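Local coordinates for molinate hydrolase (PDB 4UB9), which hydrolyses the thiocarbamate pesticide molinate, probably with the help of a zinc ion held in an amidohydrolase barrel, at residues 42-47 / 452-457; 95-100 / 299-304; 103-108 / 375-380; 230-235 / 273-278; 400-405 / 462-467. All blocks are in the same frame, centred on the assembly; numbering follows the deposited sequence.

Contact 2 lies nearest the centre of the chain, at the zinc-binding end of the barrel, and all of its touching residues are buried; contacts 1 and 3 are also buried but stand farther out. Contacts 4 and 5 are partly buried. Chemistry follows place: contacts 1 and 4 are small meetings of aliphatic groups, contact 3 sets a methionine sulfur against the capped start of a helix, contact 5 lays an arginine over a phenylalanine, and contact 2 brings an asparagine amide to an isoleucine beside the metal. Contacts 1 and 5 reach the same sheet and touch through Q452 and T463, while the first segments of contacts 2 and 3 follow each other in the chain.

Contact 1. Residues 42-47 / 452-457; sequences TLIDGN and QDPLAD
The puckered ring of P454 offers its CG corner to I44, whose CD1 methyl stands 3.9 Å from P454 CG. The flat group beside this meeting is the carboxylate of D453. Its OD1 receives the backbone N of L455 from over the carboxylate face, 69° out of the plane, with a distance of 3.2 Å between L455 N and D453 OD1. This Asx turn spans P454, and both P454 and L455 point their side chains at I44. The backbone O of D453 accepts from A456 N and D457 N, and also from the side-chain amide of N460, and so fixes the short coil of helix-like residues that follows.

I44 reaches across with a single atom. Its CD1 lies 3.7 Å from L455 CD1 and 4.0 Å from L455 CG, the isoleucine and leucine side chains meeting tip to tip. The outermost bond of the isoleucine is fully extended (chi2 179°), which carries CD1 as far from the backbone as the chain allows. No polar bond joins the two segments; the contact is purely aliphatic.

Beyond I44 the chain closes another Asx turn, in which N47 N donates to D45 OD1 over 3.1 Å, again well above the carboxylate plane. I44 itself follows strand 41-43, which runs parallel to strand 88-95, and its backbone bonds to I89. W88 of that strand touches both I44 and D453, while helix 415-421 packs M416 on I44 and L455, and I419 on P454 and L455.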
# COMPACT_ATOMS: atom_id res chain seq x y z
N THR A 42 53.29 -8.81 22.00
CA THR A 42 53.33 -9.62 20.79
C THR A 42 52.78 -8.82 19.59
O THR A 42 51.61 -8.45 19.56
CB THR A 42 52.55 -10.93 20.98
OG1 THR A 42 53.08 -11.62 22.12
CG2 THR A 42 52.70 -11.83 19.75
N LEU A 43 53.65 -8.56 18.61
CA LEU A 43 53.29 -7.79 17.44
C LEU A 43 52.69 -8.62 16.30
O LEU A 43 53.28 -9.62 15.82
CB LEU A 43 54.49 -7.04 16.90
CG LEU A 43 54.21 -6.21 15.61
CD1 LEU A 43 53.34 -5.01 15.91
CD2 LEU A 43 55.52 -5.73 15.00
N ILE A 44 51.49 -8.21 15.89
CA ILE A 44 50.81 -8.74 14.68
C ILE A 44 50.70 -7.55 13.78
O ILE A 44 49.84 -6.69 13.98
CB ILE A 44 49.42 -9.30 14.98
CG1 ILE A 44 49.53 -10.50 15.94
CG2 ILE A 44 48.75 -9.72 13.68
CD1 ILE A 44 48.21 -11.15 16.33
N ASP A 45 51.65 -7.43 12.85
CA ASP A 45 51.89 -6.12 12.18
C ASP A 45 51.02 -5.82 10.95
O ASP A 45 51.04 -4.71 10.41
CB ASP A 45 53.39 -5.96 11.80
CG ASP A 45 53.86 -6.99 10.79
OD1 ASP A 45 53.16 -8.01 10.52
OD2 ASP A 45 54.95 -6.78 10.26
N GLY A 46 50.32 -6.84 10.47
CA GLY A 46 49.46 -6.72 9.29
C GLY A 46 50.08 -7.21 7.98
O GLY A 46 49.41 -7.24 6.94
N ASN A 47 51.34 -7.62 8.02
CA ASN A 47 52.02 -8.16 6.83
C ASN A 47 51.90 -9.66 6.72
O ASN A 47 52.35 -10.25 5.74
CB ASN A 47 53.46 -7.74 6.83
CG ASN A 47 53.60 -6.23 6.72
OD1 ASN A 47 54.11 -5.56 7.62
ND2 ASN A 47 53.12 -5.69 5.64
N GLN A 452 43.79 -10.33 24.74
CA GLN A 452 43.86 -11.73 24.43
C GLN A 452 44.19 -11.96 22.99
O GLN A 452 44.19 -11.03 22.19
CB GLN A 452 42.59 -12.42 24.82
CG GLN A 452 42.50 -12.51 26.33
CD GLN A 452 41.15 -13.00 26.75
OE1 GLN A 452 40.80 -14.17 26.53
NE2 GLN A 452 40.39 -12.14 27.38
N ASP A 453 44.50 -13.22 22.67
CA ASP A 453 45.10 -13.61 21.41
C ASP A 453 44.06 -13.82 20.32
O ASP A 453 43.32 -14.82 20.31
CB ASP A 453 45.91 -14.90 21.59
CG ASP A 453 46.72 -15.27 20.34
OD1 ASP A 453 46.88 -14.45 19.41
OD2 ASP A 453 47.21 -16.41 20.30
N PRO A 454 44.03 -12.92 19.34
CA PRO A 454 43.07 -13.03 18.25
C PRO A 454 43.31 -14.21 17.32
O PRO A 454 42.38 -14.70 16.71
CB PRO A 454 43.24 -11.72 17.51
CG PRO A 454 44.61 -11.22 17.85
CD PRO A 454 44.92 -11.76 19.20
N LEU A 455 44.54 -14.71 17.28
CA LEU A 455 44.82 -15.91 16.48
C LEU A 455 44.35 -17.18 17.10
O LEU A 455 44.12 -18.18 16.43
CB LEU A 455 46.31 -16.00 16.21
CG LEU A 455 46.81 -14.75 15.45
CD1 LEU A 455 48.32 -14.70 15.42
CD2 LEU A 455 46.24 -14.72 14.03
N ALA A 456 44.24 -17.19 18.42
CA ALA A 456 43.76 -18.39 19.12
C ALA A 456 42.25 -18.46 19.03
O ALA A 456 41.65 -19.53 18.99
CB ALA A 456 44.17 -18.34 20.59
N ASP A 457 41.64 -17.28 19.09
CA ASP A 457 40.17 -17.13 19.02
C ASP A 457 39.83 -15.73 18.48
O ASP A 457 40.17 -14.72 19.09
CB ASP A 457 39.54 -17.36 20.38
CG ASP A 457 38.03 -17.31 20.36
OD1 ASP A 457 37.41 -16.71 19.43
OD2 ASP A 457 37.44 -17.88 21.32

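Contact 2. Residues 95-100 / 299-304; sequences NGNVHL and LMIHAT
I301 and N97 share most of the buried surface, with G96 adding a smaller part. The CG2 methyl of I301 comes within 3.6 Å of N97 ND2, and the two side chains cross obliquely. With CG of N97 anti to its own backbone N (chi1 -177°), the amide is carried over toward strand 299-301. The approach of an N-H group to a methyl forms no bond: ND2 instead donates to OD1 of D373, so that the isoleucine merely flanks an amide whose polar partner lies outside the pair. G96 adds its backbone O, which stands 4.4 Å from L299 CD2 and accepts a hydrogen bond from the hydroxyl of Y430.

The chain turns a corner at G96. Across that corner N97 N donates to N95 OD1, at 3.1 Å and nearly straight (167°), an Asx turn that holds the corner. On the other segment, I301 is followed directly by H302, which takes left-handed backbone angles and sends its NE2 to the zinc ion, a site shared with H282. The backbone N of H302 is held by a carboxylate oxygen of E327, and E327 also touches N97 and I301.

N97, V98 and H99 probably occupy the place of the His-X-His motif of amidohydrolases, here with an asparagine first. The chemistry is therefore divided: polar groups of N97 and H302 turn to D373, E327 and the metal, while I301 puts an aliphatic group against the N97 amide, its side chain about 5 Å from the zinc ion.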
# COMPACT_ATOMS: atom_id res chain seq x y z
N ASN A 95 37.95 -0.42 8.15
CA ASN A 95 36.68 -0.92 7.61
C ASN A 95 36.53 -0.42 6.19
O ASN A 95 36.44 0.79 5.95
CB ASN A 95 35.48 -0.45 8.45
CG ASN A 95 34.21 -1.23 8.16
OD1 ASN A 95 33.90 -1.58 7.00
ND2 ASN A 95 33.46 -1.54 9.22
N GLY A 96 36.40 -1.36 5.26
CA GLY A 96 36.32 -1.04 3.83
C GLY A 96 34.99 -0.57 3.28
O GLY A 96 34.89 -0.18 2.12
N ASN A 97 33.95 -0.63 4.10
CA ASN A 97 32.63 -0.19 3.69
C ASN A 97 31.70 0.07 4.84
O ASN A 97 31.09 -0.84 5.39
CB ASN A 97 31.98 -1.18 2.76
CG ASN A 97 30.62 -0.69 2.26
OD1 ASN A 97 30.36 0.49 2.22
ND2 ASN A 97 29.78 -1.61 1.86
N VAL A 98 31.55 1.34 5.15
CA VAL A 98 30.55 1.81 6.10
C VAL A 98 29.68 2.92 5.52
O VAL A 98 29.95 3.47 4.46
CB VAL A 98 31.19 2.38 7.40
CG1 VAL A 98 32.14 1.37 8.00
CG2 VAL A 98 31.90 3.69 7.12
N HIS A 99 28.64 3.26 6.26
CA HIS A 99 27.78 4.41 5.94
C HIS A 99 27.54 5.21 7.21
O HIS A 99 26.80 4.80 8.11
CB HIS A 99 26.49 3.94 5.33
CG HIS A 99 26.69 3.15 4.08
ND1 HIS A 99 26.30 1.83 3.96
CD2 HIS A 99 27.25 3.48 2.90
CE1 HIS A 99 26.63 1.38 2.76
NE2 HIS A 99 27.19 2.37 2.10
N LEU A 100 28.15 6.38 7.24
CA LEU A 100 28.15 7.24 8.41
C LEU A 100 26.85 8.04 8.60
O LEU A 100 26.60 8.56 9.70
CB LEU A 100 29.38 8.15 8.39
CG LEU A 100 30.69 7.32 8.38
CD1 LEU A 100 31.92 8.20 8.23
CD2 LEU A 100 30.86 6.47 9.66
N LEU A 299 38.06 -2.25 -6.14
CA LEU A 299 37.35 -2.95 -5.10
C LEU A 299 35.92 -3.20 -5.52
O LEU A 299 35.19 -2.29 -5.88
CB LEU A 299 37.41 -2.18 -3.78
CG LEU A 299 36.73 -2.90 -2.60
CD1 LEU A 299 37.41 -4.22 -2.28
CD2 LEU A 299 36.73 -2.00 -1.39
N MET A 300 35.51 -4.45 -5.39
CA MET A 300 34.17 -4.87 -5.73
C MET A 300 33.31 -5.12 -4.47
O MET A 300 33.49 -6.11 -3.75
CB MET A 300 34.26 -6.12 -6.61
CG MET A 300 34.90 -5.77 -7.94
SD MET A 300 35.20 -7.17 -9.00
CE MET A 300 36.49 -7.97 -8.04
N ILE A 301 32.35 -4.24 -4.24
CA ILE A 301 31.50 -4.30 -3.06
C ILE A 301 30.46 -5.42 -3.19
O ILE A 301 29.86 -5.64 -4.24
CB ILE A 301 30.82 -2.98 -2.79
CG1 ILE A 301 31.85 -1.85 -2.72
CG2 ILE A 301 30.03 -3.01 -1.49
CD1 ILE A 301 32.86 -1.97 -1.60
N HIS A 302 30.31 -6.15 -2.09
CA HIS A 302 29.44 -7.36 -1.97
C HIS A 302 29.48 -8.23 -3.20
O HIS A 302 28.48 -8.52 -3.84
CB HIS A 302 28.03 -7.10 -1.42
CG HIS A 302 27.29 -6.00 -2.08
ND1 HIS A 302 26.88 -6.05 -3.40
CD2 HIS A 302 26.78 -4.85 -1.58
CE1 HIS A 302 26.22 -4.94 -3.69
NE2 HIS A 302 26.14 -4.20 -2.61
N ALA A 303 30.70 -8.64 -3.51
CA ALA A 303 30.99 -9.35 -4.73
C ALA A 303 30.23 -10.65 -4.80
O ALA A 303 29.90 -11.13 -5.87
CB ALA A 303 32.48 -9.63 -4.80
N THR A 304 29.99 -11.24 -3.64
CA THR A 304 29.33 -12.55 -3.58
C THR A 304 27.82 -12.48 -3.60
O THR A 304 27.14 -13.51 -3.53
CB THR A 304 29.75 -13.32 -2.30
OG1 THR A 304 29.65 -12.43 -1.17
CG2 THR A 304 31.16 -13.79 -2.45

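Contact 3. Residues 103-108 / 375-380; sequences GIMMMG and GCTDPD
D378, whose CB packs 3.9 Å from M105 SD, carries a carboxylate gripped on both oxygens. OD1 accepts the backbone N of D380 across 2.9 Å, on the anti side and 28° out of the carboxylate plane, while OD2 forms a salt bridge with R490. R490 also reaches D380, which in turn pairs with R203 of the second subunit, so the charges at this helix start are probably well balanced.

From the first segment M105 alone makes a close approach. Its CG stands anti to the backbone N (chi1 -167°), and the chain runs on extended until it bends at chi3, leaving SD as the atom that touches. The sulfur lies 3.8 Å from the backbone N of D378 and 4.1 Å from T377 CG2. It sits against CB of D378, away from the carboxylate.

D102, just ahead of the first segment, ties both sides together, since OD1 receives M105 N and OD2 bonds with the T377 hydroxyl. Y114 of helix 111-118 packs on both M105 and D378.

D378 is the N-cap residue of helix 379-383, and its carboxylate makes the capping bond to D380 N. The contact thus joins this capped helix start, in the loop that follows strand 368-370 of the amidohydrolase barrel, to the short, weakly bonded helix 103-106 after strand 97-98.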
# COMPACT_ATOMS: atom_id res chain seq x y z
N GLY A 103 22.61 4.08 5.91
CA GLY A 103 21.88 3.76 4.69
C GLY A 103 21.09 2.47 4.73
O GLY A 103 20.02 2.35 4.09
N ILE A 104 21.61 1.49 5.45
CA ILE A 104 20.91 0.19 5.56
C ILE A 104 19.57 0.43 6.23
O ILE A 104 18.54 -0.08 5.80
CB ILE A 104 21.72 -0.86 6.36
CG1 ILE A 104 22.87 -1.34 5.50
CG2 ILE A 104 20.85 -2.02 6.81
CD1 ILE A 104 22.49 -2.31 4.40
N MET A 105 19.59 1.23 7.28
CA MET A 105 18.34 1.64 7.94
C MET A 105 17.35 2.19 6.94
O MET A 105 16.20 1.81 6.90
CB MET A 105 18.61 2.69 9.00
CG MET A 105 17.43 2.96 9.94
SD MET A 105 17.89 4.30 11.07
CE MET A 105 17.79 5.59 9.84
N MET A 106 17.81 3.10 6.11
CA MET A 106 16.92 3.76 5.12
C MET A 106 16.33 2.81 4.09
O MET A 106 15.40 3.16 3.42
CB MET A 106 17.66 4.89 4.43
CG MET A 106 17.90 6.05 5.39
SD MET A 106 19.03 7.17 4.59
CE MET A 106 19.92 7.81 5.98
N MET A 107 16.86 1.60 3.97
CA MET A 107 16.25 0.59 3.10
C MET A 107 15.02 -0.06 3.69
O MET A 107 14.35 -0.88 3.04
CB MET A 107 17.25 -0.50 2.74
CG MET A 107 18.45 0.02 1.95
SD MET A 107 19.33 -1.30 1.08
CE MET A 107 19.74 -2.33 2.45
N GLY A 108 14.71 0.32 4.92
CA GLY A 108 13.49 -0.12 5.58
C GLY A 108 12.84 1.03 6.28
O GLY A 108 12.71 2.08 5.71
N GLY A 375 26.18 1.00 9.85
CA GLY A 375 25.88 2.39 10.23
C GLY A 375 25.51 2.50 11.69
O GLY A 375 25.27 1.52 12.36
N CYS A 376 25.49 3.72 12.18
CA CYS A 376 25.07 3.97 13.55
C CYS A 376 23.56 4.14 13.56
O CYS A 376 22.99 5.22 13.34
CB CYS A 376 25.81 5.17 14.13
SG CYS A 376 25.16 5.61 15.75
N THR A 377 22.90 3.03 13.85
CA THR A 377 21.46 2.92 13.73
C THR A 377 20.70 3.64 14.82
O THR A 377 21.06 3.61 15.99
CB THR A 377 21.04 1.43 13.74
OG1 THR A 377 21.85 0.74 12.79
CG2 THR A 377 19.56 1.26 13.34
N ASP A 378 19.64 4.32 14.42
CA ASP A 378 18.85 5.11 15.37
C ASP A 378 18.34 4.21 16.50
O ASP A 378 17.77 3.15 16.24
CB ASP A 378 17.68 5.78 14.67
CG ASP A 378 17.01 6.84 15.52
OD1 ASP A 378 16.13 6.47 16.33
OD2 ASP A 378 17.33 8.03 15.37
N PRO A 379 18.47 4.67 17.75
CA PRO A 379 18.02 3.84 18.90
C PRO A 379 16.56 3.52 18.91
O PRO A 379 16.19 2.44 19.34
CB PRO A 379 18.36 4.68 20.10
CG PRO A 379 18.63 6.06 19.58
CD PRO A 379 19.12 5.91 18.17
N ASP A 380 15.72 4.37 18.36
CA ASP A 380 14.29 3.99 18.22
C ASP A 380 14.11 2.77 17.34
O ASP A 380 13.21 1.95 17.56
CB ASP A 380 13.41 5.13 17.69
CG ASP A 380 13.03 6.12 18.74
OD1 ASP A 380 12.97 5.78 19.94
OD2 ASP A 380 12.75 7.27 18.35

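Contact 4. Residues 230-235 / 273-278; sequences EYLERG and RRAGVP
L232 faces A275 and V277 at the ends of two neighbouring helices in the amidohydrolase TIM barrel, each the helix of a beta-alpha unit that leads into the next parallel strand. Helix 221-232 precedes strand 239-242 and helix 262-275 precedes strand 279-282, and these strands lie side by side.

The leucine turns one branch to each partner. Its chi1 of -67°, with CG anti to the carbonyl carbon, carries the fork to the other segment; there CD1 lies 4.0 Å from A275 CB, while CD2 is turned to V277, 4.4 Å from V277 CG2. The stem takes part as well, since L232 CB stands 4.1 Å from A275 CB. The alanine methyl thus rests beside both the base and one branch of the leucine, and the valine meets the other branch more loosely. All three CB atoms point across the contact, and V272, one turn before the end of its helix, touches L232 and V277.

After both helices the chain leaves helical angles at a glycine with positive phi: G235, the last residue of a type I beta turn from L232, and G276. The latter ends its helix in a Schellman motif, its backbone N bonded to R273 O at 2.8 Å.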
# COMPACT_ATOMS: atom_id res chain seq x y z
N GLU A 230 32.83 16.35 -13.72
CA GLU A 230 32.54 17.42 -12.77
C GLU A 230 32.34 16.90 -11.32
O GLU A 230 32.81 17.51 -10.34
CB GLU A 230 31.30 18.16 -13.24
CG GLU A 230 30.65 19.06 -12.20
CD GLU A 230 29.33 19.67 -12.67
OE1 GLU A 230 28.47 18.98 -13.28
OE2 GLU A 230 29.16 20.88 -12.42
N TYR A 231 31.61 15.79 -11.23
CA TYR A 231 31.38 15.13 -9.95
C TYR A 231 32.71 14.78 -9.29
O TYR A 231 32.95 15.14 -8.17
CB TYR A 231 30.53 13.87 -10.12
CG TYR A 231 30.38 13.14 -8.81
CD1 TYR A 231 29.50 13.62 -7.82
CD2 TYR A 231 31.16 12.03 -8.51
CE1 TYR A 231 29.37 12.97 -6.62
CE2 TYR A 231 31.03 11.36 -7.31
CZ TYR A 231 30.15 11.84 -6.37
OH TYR A 231 30.01 11.21 -5.15
N LEU A 232 33.58 14.13 -10.05
CA LEU A 232 34.87 13.73 -9.54
C LEU A 232 35.68 14.94 -9.10
O LEU A 232 36.43 14.87 -8.14
CB LEU A 232 35.64 12.90 -10.57
CG LEU A 232 34.99 11.54 -10.85
CD1 LEU A 232 35.60 10.88 -12.06
CD2 LEU A 232 35.12 10.60 -9.67
N GLU A 233 35.55 16.05 -9.81
CA GLU A 233 36.26 17.27 -9.45
C GLU A 233 35.73 17.93 -8.19
O GLU A 233 36.32 18.87 -7.70
CB GLU A 233 36.28 18.26 -10.60
CG GLU A 233 37.47 17.94 -11.50
CD GLU A 233 37.29 18.42 -12.93
OE1 GLU A 233 36.45 19.32 -13.17
OE2 GLU A 233 38.02 17.90 -13.81
N ARG A 234 34.65 17.42 -7.62
CA ARG A 234 34.18 17.95 -6.34
C ARG A 234 34.99 17.50 -5.14
O ARG A 234 34.87 18.07 -4.08
CB ARG A 234 32.74 17.57 -6.04
CG ARG A 234 31.75 18.23 -6.94
CD ARG A 234 30.47 17.42 -6.92
NE ARG A 234 29.43 18.07 -7.68
CZ ARG A 234 28.68 19.06 -7.19
NH1 ARG A 234 27.79 19.63 -7.97
NH2 ARG A 234 28.83 19.46 -5.93
N GLY A 235 35.73 16.44 -5.26
CA GLY A 235 36.67 16.09 -4.21
C GLY A 235 36.51 14.76 -3.48
O GLY A 235 36.96 14.61 -2.35
N ARG A 273 39.37 6.73 -13.93
CA ARG A 273 40.81 6.47 -14.19
C ARG A 273 41.54 7.78 -14.42
O ARG A 273 42.52 8.07 -13.75
CB ARG A 273 41.00 5.62 -15.40
CG ARG A 273 40.99 4.12 -15.19
CD ARG A 273 40.56 3.66 -13.82
NE ARG A 273 40.20 2.25 -13.84
CZ ARG A 273 40.33 1.42 -12.82
NH1 ARG A 273 40.83 1.84 -11.66
NH2 ARG A 273 39.97 0.15 -12.94
N ARG A 274 40.98 8.61 -15.29
CA ARG A 274 41.55 9.93 -15.56
C ARG A 274 41.74 10.71 -14.25
O ARG A 274 42.75 11.38 -14.05
CB ARG A 274 40.68 10.71 -16.55
CG ARG A 274 41.11 12.16 -16.80
CD ARG A 274 40.09 13.09 -17.53
NE ARG A 274 40.58 13.46 -18.86
CZ ARG A 274 40.22 12.86 -19.98
NH1 ARG A 274 39.34 11.86 -19.97
NH2 ARG A 274 40.74 13.24 -21.16
N ALA A 275 40.74 10.67 -13.38
CA ALA A 275 40.83 11.45 -12.12
C ALA A 275 41.85 10.84 -11.17
O ALA A 275 42.16 11.40 -10.14
CB ALA A 275 39.45 11.57 -11.45
N GLY A 276 42.25 9.61 -11.45
CA GLY A 276 43.27 8.92 -10.66
C GLY A 276 42.86 8.47 -9.25
O GLY A 276 43.67 8.44 -8.36
N VAL A 277 41.58 8.19 -9.05
CA VAL A 277 41.09 7.71 -7.75
C VAL A 277 40.60 6.29 -7.94
O VAL A 277 40.29 5.89 -9.04
CB VAL A 277 39.93 8.56 -7.18
CG1 VAL A 277 40.37 10.02 -7.02
CG2 VAL A 277 38.67 8.47 -8.04
N PRO A 278 40.55 5.53 -6.86
CA PRO A 278 40.16 4.13 -7.04
C PRO A 278 38.72 3.99 -7.47
O PRO A 278 37.87 4.85 -7.19
CB PRO A 278 40.31 3.55 -5.65
CG PRO A 278 41.32 4.40 -5.01
CD PRO A 278 41.06 5.78 -5.51

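Contact 5. Residues 400-405 / 462-467; sequences DHFVWM and RTLSHV
F402 and R462 come together through their torsions: CG of each is anti to its own carbonyl carbon (chi1 -57° and -68°), and the arginine runs extended from CG to NE, across the phenylalanine. R462 CG lies over one face of the ring, 3.9 Å from the F402 ring centroid, a CH-pi contact. NE2 of H401 lies over the opposite face, offset toward the rim, and L464 CD1 sits at the edge, 4.2 Å from F402 CZ.

Farther out, the guanidinium passes a face over F402 CB, with 3.9 Å between R462 CZ and F402 CB, its plane turned 46° from the ring. NH2 continues to V403 CG2, 3.7 Å away, and NH1 makes a salt bridge with E399, which probably keeps the charged end over the helix. Replacing F402 by an alanine would remove the ring between H401 and R462, and is likely to leave a gap there and the aliphatic part of R462 without the surface it lies on.

The contact joins helix 400-410 to the start of strand 464-469. That strand pairs with strand 447-450, where L464 packs on V448 and L450, while H401 and M405 of the helix touch L370 of strand 368-370.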
# COMPACT_ATOMS: atom_id res chain seq x y z
N ASP A 400 30.42 -4.36 14.00
CA ASP A 400 30.22 -5.01 12.72
C ASP A 400 31.50 -5.71 12.17
O ASP A 400 31.41 -6.78 11.61
CB ASP A 400 29.75 -3.99 11.72
CG ASP A 400 30.74 -2.78 11.58
OD1 ASP A 400 31.10 -2.14 12.61
OD2 ASP A 400 31.17 -2.49 10.44
N HIS A 401 32.64 -5.08 12.36
CA HIS A 401 33.92 -5.67 11.97
C HIS A 401 34.26 -6.95 12.76
O HIS A 401 34.77 -7.93 12.17
CB HIS A 401 35.06 -4.66 11.99
CG HIS A 401 35.31 -4.03 13.32
ND1 HIS A 401 34.32 -3.48 14.09
CD2 HIS A 401 36.47 -3.76 13.97
CE1 HIS A 401 34.84 -2.95 15.18
NE2 HIS A 401 36.15 -3.11 15.13
N PHE A 402 34.01 -6.95 14.08
CA PHE A 402 34.22 -8.15 14.91
C PHE A 402 33.34 -9.29 14.43
O PHE A 402 33.78 -10.39 14.20
CB PHE A 402 33.91 -7.90 16.38
CG PHE A 402 34.69 -6.77 17.02
CD1 PHE A 402 36.06 -6.63 16.85
CD2 PHE A 402 34.03 -5.85 17.83
CE1 PHE A 402 36.75 -5.57 17.43
CE2 PHE A 402 34.73 -4.80 18.44
CZ PHE A 402 36.09 -4.66 18.22
N VAL A 403 32.11 -8.97 14.14
CA VAL A 403 31.17 -9.96 13.63
C VAL A 403 31.59 -10.51 12.27
O VAL A 403 31.41 -11.71 11.96
CB VAL A 403 29.75 -9.36 13.53
CG1 VAL A 403 28.76 -10.36 12.90
CG2 VAL A 403 29.27 -8.97 14.93
N TRP A 404 32.10 -9.64 11.42
CA TRP A 404 32.55 -10.04 10.05
C TRP A 404 33.64 -11.11 10.14
O TRP A 404 33.57 -12.17 9.53
CB TRP A 404 33.08 -8.80 9.31
CG TRP A 404 33.40 -9.00 7.85
CD1 TRP A 404 32.62 -8.63 6.79
CD2 TRP A 404 34.58 -9.56 7.30
NE1 TRP A 404 33.26 -8.92 5.61
CE2 TRP A 404 34.46 -9.50 5.90
CE3 TRP A 404 35.74 -10.10 7.86
CZ2 TRP A 404 35.44 -9.97 5.05
CZ3 TRP A 404 36.73 -10.56 7.02
CH2 TRP A 404 36.57 -10.49 5.62
N MET A 405 34.63 -10.78 10.95
CA MET A 405 35.77 -11.68 11.21
C MET A 405 35.33 -13.00 11.77
O MET A 405 35.68 -14.06 11.26
CB MET A 405 36.75 -11.01 12.13
CG MET A 405 37.63 -10.02 11.38
SD MET A 405 38.89 -9.27 12.41
CE MET A 405 39.39 -7.83 11.51
N ARG A 462 37.67 -8.49 20.16
CA ARG A 462 36.89 -7.58 21.00
C ARG A 462 37.63 -7.11 22.26
O ARG A 462 37.17 -6.23 22.92
CB ARG A 462 35.58 -8.22 21.43
CG ARG A 462 34.62 -8.43 20.28
CD ARG A 462 33.47 -9.34 20.70
NE ARG A 462 32.48 -9.56 19.64
CZ ARG A 462 31.49 -8.72 19.31
NH1 ARG A 462 31.36 -7.57 19.93
NH2 ARG A 462 30.63 -9.04 18.36
N THR A 463 38.75 -7.74 22.61
CA THR A 463 39.37 -7.52 23.94
C THR A 463 40.26 -6.28 23.94
O THR A 463 41.35 -6.28 24.51
CB THR A 463 40.18 -8.74 24.43
OG1 THR A 463 41.30 -8.95 23.56
CG2 THR A 463 39.31 -9.98 24.45
N LEU A 464 39.74 -5.19 23.37
CA LEU A 464 40.51 -3.93 23.27
C LEU A 464 40.86 -3.30 24.60
O LEU A 464 40.00 -3.06 25.39
CB LEU A 464 39.71 -2.88 22.52
CG LEU A 464 39.66 -2.99 21.01
CD1 LEU A 464 38.55 -2.08 20.49
CD2 LEU A 464 41.00 -2.60 20.42
N SER A 465 42.14 -3.00 24.79
CA SER A 465 42.65 -2.31 25.98
C SER A 465 43.05 -0.92 25.68
O SER A 465 42.92 -0.06 26.52
CB SER A 465 43.96 -2.94 26.48
OG SER A 465 43.73 -4.21 26.99
N HIS A 466 43.61 -0.70 24.50
CA HIS A 466 44.11 0.62 24.11
C HIS A 466 43.85 0.88 22.65
O HIS A 466 43.94 -0.01 21.81
CB HIS A 466 45.60 0.76 24.38
CG HIS A 466 45.96 0.54 25.82
ND1 HIS A 466 46.05 1.58 26.72
CD2 HIS A 466 46.18 -0.60 26.52
CE1 HIS A 466 46.33 1.09 27.92
NE2 HIS A 466 46.40 -0.23 27.82
N VAL A 467 43.61 2.16 22.36
CA VAL A 467 43.41 2.61 20.98
C VAL A 467 44.23 3.86 20.76
O VAL A 467 44.12 4.82 21.50
CB VAL A 467 41.93 2.92 20.67
CG1 VAL A 467 41.80 3.45 19.25
CG2 VAL A 467 41.06 1.68 20.84